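Local coordinates for secretory-abundant heat soluble protein 1 (Ramazzottius varieornatus, PDB 5XN9), which acts as a secreted molecular shield in water-deficient conditions, protecting against desiccation, and has the ten-stranded barrel of the fatty acid binding proteins, at residues S7-R17 and K113-K121; D66-E74 and Y86-L95. All blocks are in the same frame, centred on the assembly; numbering follows the deposited sequence.

Interaction 1: S7-R17 and K113-K121. With EDO (1,2-ethanediol), chain G; ACY (acetic acid), chain L.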
loop_
_atom_site.group_PDB
_atom_site.type_symbol
_atom_site.label_atom_id
_atom_site.label_comp_id
_atom_site.label_asym_id
_atom_site.label_seq_id
_atom_site.Cartn_x
_atom_site.Cartn_y
_atom_site.Cartn_z
ATOM N N SER A 7 4.788 14.567 -0.053
ATOM C CA SER A 7 3.775 14.552 0.999
ATOM C C SER A 7 3.517 13.147 1.525
ATOM O O SER A 7 3.148 12.986 2.695
ATOM C CB SER A 7 2.474 15.186 0.512
ATOM O OG SER A 7 1.918 14.442 -0.552
ATOM N N TRP A 8 3.698 12.125 0.685
ATOM C CA TRP A 8 3.428 10.748 1.074
ATOM C C TRP A 8 4.589 10.086 1.806
ATOM O O TRP A 8 4.432 8.959 2.294
ATOM C CB TRP A 8 3.017 9.917 -0.146
ATOM C CG TRP A 8 3.739 10.280 -1.421
ATOM C CD1 TRP A 8 3.293 11.131 -2.399
ATOM C CD2 TRP A 8 5.014 9.788 -1.868
ATOM N NE1 TRP A 8 4.209 11.203 -3.421
ATOM C CE2 TRP A 8 5.278 10.393 -3.121
ATOM C CE3 TRP A 8 5.957 8.902 -1.332
ATOM C CZ2 TRP A 8 6.443 10.133 -3.849
ATOM C CZ3 TRP A 8 7.124 8.648 -2.053
ATOM C CH2 TRP A 8 7.353 9.265 -3.301
ATOM N N MET A 9 5.746 10.738 1.887
ATOM C CA MET A 9 6.826 10.197 2.698
ATOM C C MET A 9 6.499 10.363 4.175
ATOM O O MET A 9 5.852 11.334 4.587
ATOM C CB MET A 9 8.143 10.901 2.366
ATOM C CG MET A 9 8.627 10.592 0.964
ATOM S SD MET A 9 9.962 11.657 0.380
ATOM C CE MET A 9 11.291 11.120 1.455
ATOM N N GLY A 10 6.935 9.403 4.970
ATOM C CA GLY A 10 6.771 9.481 6.402
ATOM C C GLY A 10 6.355 8.145 6.976
ATOM O O GLY A 10 6.423 7.109 6.316
ATOM N N LYS A 11 5.928 8.187 8.235
ATOM C CA LYS A 11 5.490 7.015 8.979
ATOM C C LYS A 11 3.996 7.155 9.224
ATOM O O LYS A 11 3.561 8.109 9.878
ATOM C CB LYS A 11 6.228 6.924 10.311
ATOM C CG LYS A 11 7.721 6.795 10.170
ATOM C CD LYS A 11 8.347 6.516 11.531
ATOM C CE LYS A 11 9.848 6.558 11.445
ATOM N NZ LYS A 11 10.276 7.906 10.999
ATOM N N TRP A 12 3.222 6.213 8.697
ATOM C CA TRP A 12 1.768 6.284 8.697
ATOM C C TRP A 12 1.197 5.084 9.433
ATOM O O TRP A 12 1.697 3.968 9.286
ATOM C CB TRP A 12 1.243 6.273 7.263
ATOM C CG TRP A 12 1.819 7.362 6.424
ATOM C CD1 TRP A 12 2.855 7.261 5.533
ATOM C CD2 TRP A 12 1.398 8.727 6.399
ATOM N NE1 TRP A 12 3.096 8.486 4.951
ATOM C CE2 TRP A 12 2.221 9.404 5.471
ATOM C CE3 TRP A 12 0.406 9.447 7.075
ATOM C CZ2 TRP A 12 2.072 10.758 5.191
ATOM C CZ3 TRP A 12 0.262 10.793 6.800
ATOM C CH2 TRP A 12 1.093 11.437 5.866
ATOM N N GLU A 13 0.123 5.306 10.192
ATOM C CA GLU A 13 -0.495 4.262 10.997
ATOM C C GLU A 13 -1.991 4.250 10.720
ATOM O O GLU A 13 -2.612 5.309 10.620
ATOM C CB GLU A 13 -0.240 4.547 12.481
ATOM C CG GLU A 13 -0.994 3.668 13.443
ATOM C CD GLU A 13 -0.730 4.052 14.884
ATOM O OE1 GLU A 13 -1.417 3.518 15.777
ATOM O OE2 GLU A 13 0.167 4.887 15.122
ATOM N N SER A 14 -2.569 3.053 10.597
ATOM C CA SER A 14 -3.989 2.944 10.271
ATOM C C SER A 14 -4.864 3.457 11.408
ATOM O O SER A 14 -4.472 3.458 12.578
ATOM C CB SER A 14 -4.358 1.500 9.937
ATOM O OG SER A 14 -4.103 0.633 11.025
ATOM N N THR A 15 -6.058 3.914 11.048
ATOM C CA THR A 15 -7.030 4.422 11.999
ATOM C C THR A 15 -8.241 3.496 12.021
ATOM O O THR A 15 -8.227 2.403 11.444
ATOM C CB THR A 15 -7.445 5.845 11.611
ATOM O OG1 THR A 15 -8.217 5.792 10.405
ATOM C CG2 THR A 15 -6.219 6.728 11.392
ATOM N N ASP A 16 -9.307 3.947 12.685
ATOM C CA ASP A 16 -10.564 3.213 12.684
ATOM C C ASP A 16 -11.365 3.413 11.406
ATOM O O ASP A 16 -12.346 2.692 11.193
ATOM C CB ASP A 16 -11.425 3.631 13.881
ATOM C CG ASP A 16 -10.863 3.147 15.199
ATOM O OD1 ASP A 16 -9.933 2.316 15.175
ATOM O OD2 ASP A 16 -11.361 3.588 16.258
ATOM N N ARG A 17 -10.978 4.368 10.564
ATOM C CA ARG A 17 -11.744 4.698 9.370
ATOM C C ARG A 17 -11.351 3.767 8.231
ATOM O O ARG A 17 -10.177 3.702 7.842
ATOM C CB ARG A 17 -11.517 6.157 8.987
ATOM C CG ARG A 17 -11.967 7.141 10.058
ATOM C CD ARG A 17 -11.260 8.474 9.898
ATOM N NE ARG A 17 -11.737 9.204 8.730
ATOM C CZ ARG A 17 -11.046 10.156 8.113
ATOM N NH1 ARG A 17 -11.562 10.774 7.059
ATOM N NH2 ARG A 17 -9.834 10.483 8.545
ATOM N N LYS A 113 -2.899 9.313 -1.009
ATOM C CA LYS A 113 -3.283 10.710 -1.164
ATOM C C LYS A 113 -3.286 11.364 0.209
ATOM O O LYS A 113 -4.054 10.959 1.091
ATOM C CB LYS A 113 -4.670 10.789 -1.808
ATOM C CG LYS A 113 -5.276 12.174 -1.907
ATOM C CD LYS A 113 -6.677 12.063 -2.504
ATOM C CE LYS A 113 -7.462 13.371 -2.439
ATOM N NZ LYS A 113 -8.776 13.262 -3.145
ATOM N N VAL A 114 -2.437 12.372 0.389
ATOM C CA VAL A 114 -2.237 13.006 1.686
ATOM C C VAL A 114 -3.047 14.294 1.708
ATOM O O VAL A 114 -2.763 15.231 0.957
ATOM C CB VAL A 114 -0.749 13.253 1.972
ATOM C CG1 VAL A 114 -0.583 14.086 3.235
ATOM C CG2 VAL A 114 -0.018 11.927 2.103
ATOM N N ASN A 115 -4.065 14.332 2.565
ATOM C CA ASN A 115 -4.939 15.487 2.715
ATOM C C ASN A 115 -4.398 16.489 3.724
ATOM O O ASN A 115 -5.093 17.456 4.055
ATOM C CB ASN A 115 -6.337 15.028 3.142
ATOM C CG ASN A 115 -6.815 13.805 2.372
ATOM O OD1 ASN A 115 -6.323 12.694 2.577
ATOM N ND2 ASN A 115 -7.787 14.005 1.489
ATOM N N GLY A 116 -3.173 16.289 4.202
ATOM C CA GLY A 116 -2.640 17.057 5.308
ATOM C C GLY A 116 -2.857 16.306 6.604
ATOM O O GLY A 116 -3.999 15.983 6.943
ATOM N N ASP A 117 -1.769 15.986 7.314
ATOM C CA ASP A 117 -1.802 15.218 8.559
ATOM C C ASP A 117 -2.274 13.781 8.347
ATOM O O ASP A 117 -1.869 12.870 9.080
ATOM C CB ASP A 117 -2.673 15.902 9.623
ATOM C CG ASP A 117 -2.570 17.415 9.585
ATOM O OD1 ASP A 117 -1.437 17.941 9.619
ATOM O OD2 ASP A 117 -3.628 18.079 9.518
ATOM N N GLU A 118 -3.122 13.565 7.346
ATOM C CA GLU A 118 -3.813 12.306 7.130
ATOM C C GLU A 118 -3.493 11.767 5.739
ATOM O O GLU A 118 -3.284 12.527 4.790
ATOM C CB GLU A 118 -5.322 12.522 7.318
ATOM C CG GLU A 118 -6.248 11.749 6.399
ATOM C CD GLU A 118 -7.708 12.060 6.684
ATOM O OE1 GLU A 118 -8.150 11.844 7.834
ATOM O OE2 GLU A 118 -8.408 12.538 5.766
ATOM N N LEU A 119 -3.423 10.445 5.626
ATOM C CA LEU A 119 -3.185 9.791 4.347
ATOM C C LEU A 119 -4.376 8.901 4.031
ATOM O O LEU A 119 -4.752 8.048 4.843
ATOM C CB LEU A 119 -1.895 8.958 4.375
ATOM C CG LEU A 119 -1.410 8.412 3.029
ATOM C CD1 LEU A 119 0.098 8.243 3.051
ATOM C CD2 LEU A 119 -2.082 7.093 2.713
ATOM N N GLU A 120 -4.944 9.082 2.842
ATOM C CA GLU A 120 -6.055 8.271 2.361
ATOM C C GLU A 120 -5.509 7.279 1.340
ATOM O O GLU A 120 -4.926 7.686 0.330
ATOM C CB GLU A 120 -7.109 9.176 1.722
ATOM C CG GLU A 120 -8.381 8.473 1.270
ATOM C CD GLU A 120 -9.412 9.435 0.689
ATOM O OE1 GLU A 120 -9.975 9.126 -0.385
ATOM O OE2 GLU A 120 -9.660 10.498 1.301
ATOM N N LYS A 121 -5.668 5.985 1.613
ATOM C CA LYS A 121 -5.245 4.945 0.687
ATOM C C LYS A 121 -6.469 4.369 -0.003
ATOM O O LYS A 121 -7.444 3.993 0.656
ATOM C CB LYS A 121 -4.460 3.827 1.372
ATOM C CG LYS A 121 -3.885 2.840 0.371
ATOM C CD LYS A 121 -2.841 1.920 0.984
ATOM C CE LYS A 121 -2.350 0.946 -0.058
ATOM N NZ LYS A 121 -1.494 -0.116 0.528
HETATM C C1 EDO G . 13.467 7.332 11.285
HETATM O O1 EDO G . 13.477 6.101 12.018
HETATM C C2 EDO G . 13.192 8.491 12.239
HETATM O O2 EDO G . 12.689 9.609 11.497
HETATM C C ACY L . -2.800 -2.142 3.489
HETATM O O ACY L . -3.961 -2.070 3.952
HETATM O OXT ACY L . -2.308 -1.299 2.708
HETATM C CH3 ACY L . -1.944 -3.307 3.896
HETATM O O HOH W 1 -0.096 12.514 -1.264
#
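Ser7 meets Val114 through its backbone, with Val114 CG2 lying 3.4 Å from Ser7 O, while one water joins Ser7 OG to Val114 N. At Trp8, CB lies 4.3 Å from the same CG2 methyl, but the indole leads away toward Leu95 and Tyr52. Gly10, Lys11 and Trp12 match the Gly-x-Trp pattern found near the N-terminus of calycins, consistent with the fatty acid binding protein fold. The carbonyl of Trp8 holds the next indole: Trp12 NE1 donates to Trp8 O over 3.0 Å at 153°, from above the carbonyl plane. Having CG anti to the carbonyl carbon (chi1 -56°) sets the Trp12 ring against Leu119 and Val114. Leu119 CD1 sits over one face, 3.5 Å from the centroid of the five-membered ring, a CH-pi contact, and Val114 CG2 comes obliquely to within 3.9 Å of Trp12 CZ2. At the ring edge, Asp117 O is 3.7 Å from Trp12 CZ3. Arg17 NH2 is modelled beside Glu118 OE1 as a salt bridge, but the very short separation and alternate Arg17 conformer leave it doubtful. The contact is thus mainly apolar around Trp12, whose N-H is satisfied locally and whose ring rotation is thereby restrained.

Interaction 2: D66-E74 and Y86-L95. With EDO (1,2-ethanediol), chain K.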
loop_
_atom_site.group_PDB
_atom_site.type_symbol
_atom_site.label_atom_id
_atom_site.label_comp_id
_atom_site.label_asym_id
_atom_site.label_seq_id
_atom_site.Cartn_x
_atom_site.Cartn_y
_atom_site.Cartn_z
ATOM N N ASP A 66 9.630 -5.074 3.168
ATOM C CA ASP A 66 10.361 -3.881 2.756
ATOM C C ASP A 66 10.448 -3.913 1.236
ATOM O O ASP A 66 11.105 -4.791 0.662
ATOM C CB ASP A 66 11.752 -3.864 3.400
ATOM C CG ASP A 66 12.467 -2.533 3.226
ATOM O OD1 ASP A 66 12.411 -1.957 2.121
ATOM O OD2 ASP A 66 13.094 -2.060 4.197
ATOM N N VAL A 67 9.765 -2.977 0.593
ATOM C CA VAL A 67 9.736 -2.855 -0.855
ATOM C C VAL A 67 10.685 -1.734 -1.270
ATOM O O VAL A 67 10.573 -0.607 -0.787
ATOM C CB VAL A 67 8.303 -2.558 -1.334
ATOM C CG1 VAL A 67 8.279 -2.319 -2.825
ATOM C CG2 VAL A 67 7.363 -3.696 -0.939
ATOM N N ASN A 68 11.612 -2.052 -2.161
ATOM C CA ASN A 68 12.523 -1.086 -2.759
ATOM C C ASN A 68 11.905 -0.671 -4.087
ATOM O O ASN A 68 11.528 -1.531 -4.891
ATOM C CB ASN A 68 13.867 -1.787 -2.995
ATOM C CG ASN A 68 14.951 -0.877 -3.583
ATOM O OD1 ASN A 68 14.688 -0.011 -4.414
ATOM N ND2 ASN A 68 16.193 -1.105 -3.163
ATOM N N PHE A 69 11.773 0.639 -4.311
ATOM C CA PHE A 69 11.241 1.095 -5.586
ATOM C C PHE A 69 11.951 2.340 -6.085
ATOM O O PHE A 69 12.443 3.156 -5.303
ATOM C CB PHE A 69 9.707 1.260 -5.592
ATOM C CG PHE A 69 9.184 2.469 -4.859
ATOM C CD1 PHE A 69 9.070 3.694 -5.496
ATOM C CD2 PHE A 69 8.741 2.359 -3.554
ATOM C CE1 PHE A 69 8.562 4.803 -4.831
ATOM C CE2 PHE A 69 8.224 3.461 -2.880
ATOM C CZ PHE A 69 8.121 4.685 -3.525
ATOM N N LYS A 70 12.008 2.455 -7.405
ATOM C CA LYS A 70 12.317 3.707 -8.078
ATOM C C LYS A 70 11.068 4.153 -8.824
ATOM O O LYS A 70 10.359 3.331 -9.423
ATOM C CB LYS A 70 13.486 3.540 -9.057
ATOM C CG LYS A 70 14.818 3.268 -8.371
ATOM C CD LYS A 70 15.953 3.045 -9.376
ATOM C CE LYS A 70 17.268 2.714 -8.682
ATOM N NZ LYS A 70 18.422 2.538 -9.611
ATOM N N LEU A 71 10.778 5.450 -8.775
ATOM C CA LEU A 71 9.610 5.942 -9.496
ATOM C C LEU A 71 9.719 5.598 -10.974
ATOM O O LEU A 71 10.779 5.761 -11.587
ATOM C CB LEU A 71 9.428 7.448 -9.300
ATOM C CG LEU A 71 9.040 7.829 -7.866
ATOM C CD1 LEU A 71 9.208 9.320 -7.629
ATOM C CD2 LEU A 71 7.601 7.382 -7.551
ATOM N N ASN A 72 8.628 5.092 -11.549
ATOM C CA ASN A 72 8.530 4.788 -12.979
ATOM C C ASN A 72 9.263 3.517 -13.389
ATOM O O ASN A 72 9.356 3.245 -14.592
ATOM C CB ASN A 72 9.023 5.935 -13.873
ATOM C CG ASN A 72 8.384 7.250 -13.525
ATOM O OD1 ASN A 72 7.187 7.315 -13.286
ATOM N ND2 ASN A 72 9.185 8.309 -13.479
ATOM N N GLU A 73 9.788 2.733 -12.451
ATOM C CA GLU A 73 10.577 1.549 -12.785
ATOM C C GLU A 73 9.935 0.325 -12.162
ATOM O O GLU A 73 9.603 0.338 -10.975
ATOM C CB GLU A 73 12.035 1.687 -12.327
ATOM C CG GLU A 73 12.720 2.948 -12.859
ATOM C CD GLU A 73 14.238 2.934 -12.711
ATOM O OE1 GLU A 73 14.802 1.888 -12.318
ATOM O OE2 GLU A 73 14.875 3.975 -12.998
ATOM N N GLU A 74 9.740 -0.716 -12.971
ATOM C CA GLU A 74 9.134 -1.943 -12.479
ATOM C C GLU A 74 9.985 -2.554 -11.374
ATOM O O GLU A 74 11.213 -2.431 -11.357
ATOM C CB GLU A 74 9.009 -2.958 -13.614
ATOM C CG GLU A 74 8.229 -2.457 -14.800
ATOM C CD GLU A 74 8.277 -3.429 -15.966
ATOM O OE1 GLU A 74 9.088 -4.378 -15.919
ATOM O OE2 GLU A 74 7.503 -3.242 -16.923
ATOM N N TYR A 86 5.179 -4.668 -9.484
ATOM C CA TYR A 86 4.665 -3.349 -9.141
ATOM C C TYR A 86 5.411 -2.271 -9.917
ATOM O O TYR A 86 6.558 -2.445 -10.347
ATOM C CB TYR A 86 4.771 -3.055 -7.639
ATOM C CG TYR A 86 6.182 -3.169 -7.092
ATOM C CD1 TYR A 86 7.081 -2.116 -7.192
ATOM C CD2 TYR A 86 6.611 -4.338 -6.478
ATOM C CE1 TYR A 86 8.384 -2.232 -6.699
ATOM C CE2 TYR A 86 7.892 -4.463 -5.985
ATOM C CZ TYR A 86 8.781 -3.411 -6.091
ATOM O OH TYR A 86 10.065 -3.542 -5.593
ATOM N N LYS A 87 4.753 -1.124 -10.046
ATOM C CA LYS A 87 5.422 0.080 -10.532
ATOM C C LYS A 87 4.773 1.264 -9.841
ATOM O O LYS A 87 3.558 1.456 -9.958
ATOM C CB LYS A 87 5.316 0.233 -12.051
ATOM C CG LYS A 87 6.068 1.462 -12.571
ATOM C CD LYS A 87 5.749 1.776 -14.024
ATOM C CE LYS A 87 6.143 0.646 -14.932
ATOM N NZ LYS A 87 6.130 1.088 -16.355
ATOM N N TYR A 88 5.572 2.036 -9.111
ATOM C CA TYR A 88 5.088 3.241 -8.455
ATOM C C TYR A 88 5.318 4.431 -9.371
ATOM O O TYR A 88 6.395 4.563 -9.964
ATOM C CB TYR A 88 5.864 3.496 -7.164
ATOM C CG TYR A 88 5.585 2.546 -6.024
ATOM C CD1 TYR A 88 6.161 1.284 -5.986
ATOM C CD2 TYR A 88 4.789 2.938 -4.951
ATOM C CE1 TYR A 88 5.928 0.423 -4.926
ATOM C CE2 TYR A 88 4.553 2.086 -3.892
ATOM C CZ TYR A 88 5.122 0.832 -3.888
ATOM O OH TYR A 88 4.901 -0.006 -2.820
ATOM N N THR A 89 4.331 5.327 -9.425
ATOM C CA THR A 89 4.430 6.577 -10.162
ATOM C C THR A 89 3.838 7.691 -9.311
ATOM O O THR A 89 3.075 7.443 -8.371
ATOM C CB THR A 89 3.677 6.506 -11.492
ATOM O OG1 THR A 89 2.304 6.202 -11.224
ATOM C CG2 THR A 89 4.265 5.423 -12.386
ATOM N N GLU A 90 4.208 8.925 -9.635
ATOM C CA GLU A 90 3.596 10.098 -9.029
ATOM C C GLU A 90 2.484 10.623 -9.921
ATOM O O GLU A 90 2.597 10.615 -11.149
ATOM C CB GLU A 90 4.614 11.227 -8.873
ATOM C CG GLU A 90 5.733 10.940 -7.911
ATOM C CD GLU A 90 6.662 12.134 -7.768
ATOM O OE1 GLU A 90 7.527 12.340 -8.647
ATOM O OE2 GLU A 90 6.506 12.881 -6.784
ATOM N N ASP A 91 1.377 11.004 -9.300
ATOM C CA ASP A 91 0.290 11.699 -9.978
ATOM C C ASP A 91 0.258 13.053 -9.290
ATOM O O ASP A 91 -0.412 13.225 -8.268
ATOM C CB ASP A 91 -1.025 10.949 -9.836
ATOM C CG ASP A 91 -2.059 11.396 -10.849
ATOM O OD1 ASP A 91 -2.130 12.611 -11.132
ATOM O OD2 ASP A 91 -2.792 10.530 -11.371
ATOM N N GLY A 92 1.012 13.996 -9.835
ATOM C CA GLY A 92 1.235 15.245 -9.133
ATOM C C GLY A 92 1.847 14.953 -7.779
ATOM O O GLY A 92 2.931 14.373 -7.665
ATOM N N GLY A 93 1.125 15.330 -6.735
ATOM C CA GLY A 93 1.516 15.195 -5.349
ATOM C C GLY A 93 1.196 13.869 -4.700
ATOM O O GLY A 93 1.582 13.652 -3.544
ATOM N N ASN A 94 0.517 12.965 -5.398
ATOM C CA ASN A 94 0.121 11.681 -4.842
ATOM C C ASN A 94 0.969 10.557 -5.419
ATOM O O ASN A 94 1.632 10.709 -6.444
ATOM C CB ASN A 94 -1.359 11.412 -5.120
ATOM C CG ASN A 94 -2.251 12.484 -4.538
ATOM O OD1 ASN A 94 -1.941 13.051 -3.491
ATOM N ND2 ASN A 94 -3.353 12.784 -5.219
ATOM N N LEU A 95 0.941 9.419 -4.735
ATOM C CA LEU A 95 1.714 8.244 -5.118
ATOM C C LEU A 95 0.748 7.157 -5.560
ATOM O O LEU A 95 -0.259 6.911 -4.889
ATOM C CB LEU A 95 2.544 7.748 -3.932
ATOM C CG LEU A 95 3.428 6.523 -4.159
ATOM C CD1 LEU A 95 4.559 6.822 -5.144
ATOM C CD2 LEU A 95 3.983 6.018 -2.833
HETATM C C1 EDO K . 3.985 -3.811 -2.820
HETATM O O1 EDO K . 2.929 -4.761 -2.643
HETATM C C2 EDO K . 3.706 -2.934 -4.036
HETATM O O2 EDO K . 2.605 -2.054 -3.773
HETATM O O HOH W 2 11.204 -4.804 -3.403
HETATM O O HOH W 3 8.345 1.467 -8.973
HETATM O O HOH W 4 6.500 8.982 -11.560
HETATM O O HOH W 5 9.007 1.524 -16.751
HETATM O O HOH W 6 6.723 3.958 -16.510
#
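Tyr88 lays its ring flat against Phe69, the two centroids 3.9 Å apart and the planes at 13°, a face-to-face stack. The contact begins at Tyr88 CB, 3.6 Å from Phe69 CD1; CG lies over the centre of the Phe69 ring, and Tyr88 CD1 comes closest, 3.4 Å from Phe69 CG. Farther out, Tyr88 CE1 passes Phe69 CD2, CD2 and CE2 lie near Phe69 CE2, and CZ is near Phe69 CD2 and an ethanediol O2. At the tip, OH leaves the stack to bond His54 ND1 and receives a weak hydrogen bond from that ethanediol. Placing CG anti to the carbonyl carbon (chi1 -71°) puts the ring over Phe69. With an alanine at this position, the Phe69 ring would probably lose its stacking partner and His54 ND1 its hydroxyl mate. The Tyr88 carbonyl accepts from Asn72 N over 2.8 Å in an almost straight bond. Val67 CG1 covers a face of Tyr86, 3.5 Å from its CZ, and Tyr86 OH donates to Asn68 O over 2.6 Å. Leu71 CD2 reaches Leu95 CD1 at 3.9 Å. Strand segments 66-69 and 86-91 cross at -62°, beside the gap between the fourth and fifth strands (63-69 and 75-79) known from fatty acid binding protein barrels, with 82-91 one strand in from 75-79; Tyr52 of strand 51-58 meets Phe69 nearly parallel, and Ala97 of strand 94-101 touches Tyr88.

Overall arrangement
Interaction 2 is nested along the chain inside the loop closed by interaction 1, and their centres lie about 16 Å apart. They meet where the loop at 7-8 packs against the turn before Leu95: Ser7 OG is 3.1 Å from Gly93 O, and Trp8 CD1 is 3.7 Å from Leu95 N. Strand 106-114 of interaction 1 and strand 94-101 of interaction 2 are neighbours, so both contacts reach the same sheet. The magnesium ion at His43 and Tyr134 lies about 7 Å from the side chain of Leu119 and about 10 Å from that of Tyr88. The zinc ion at Glu98 and His109 is about 9 Å from the Thr89 side chain.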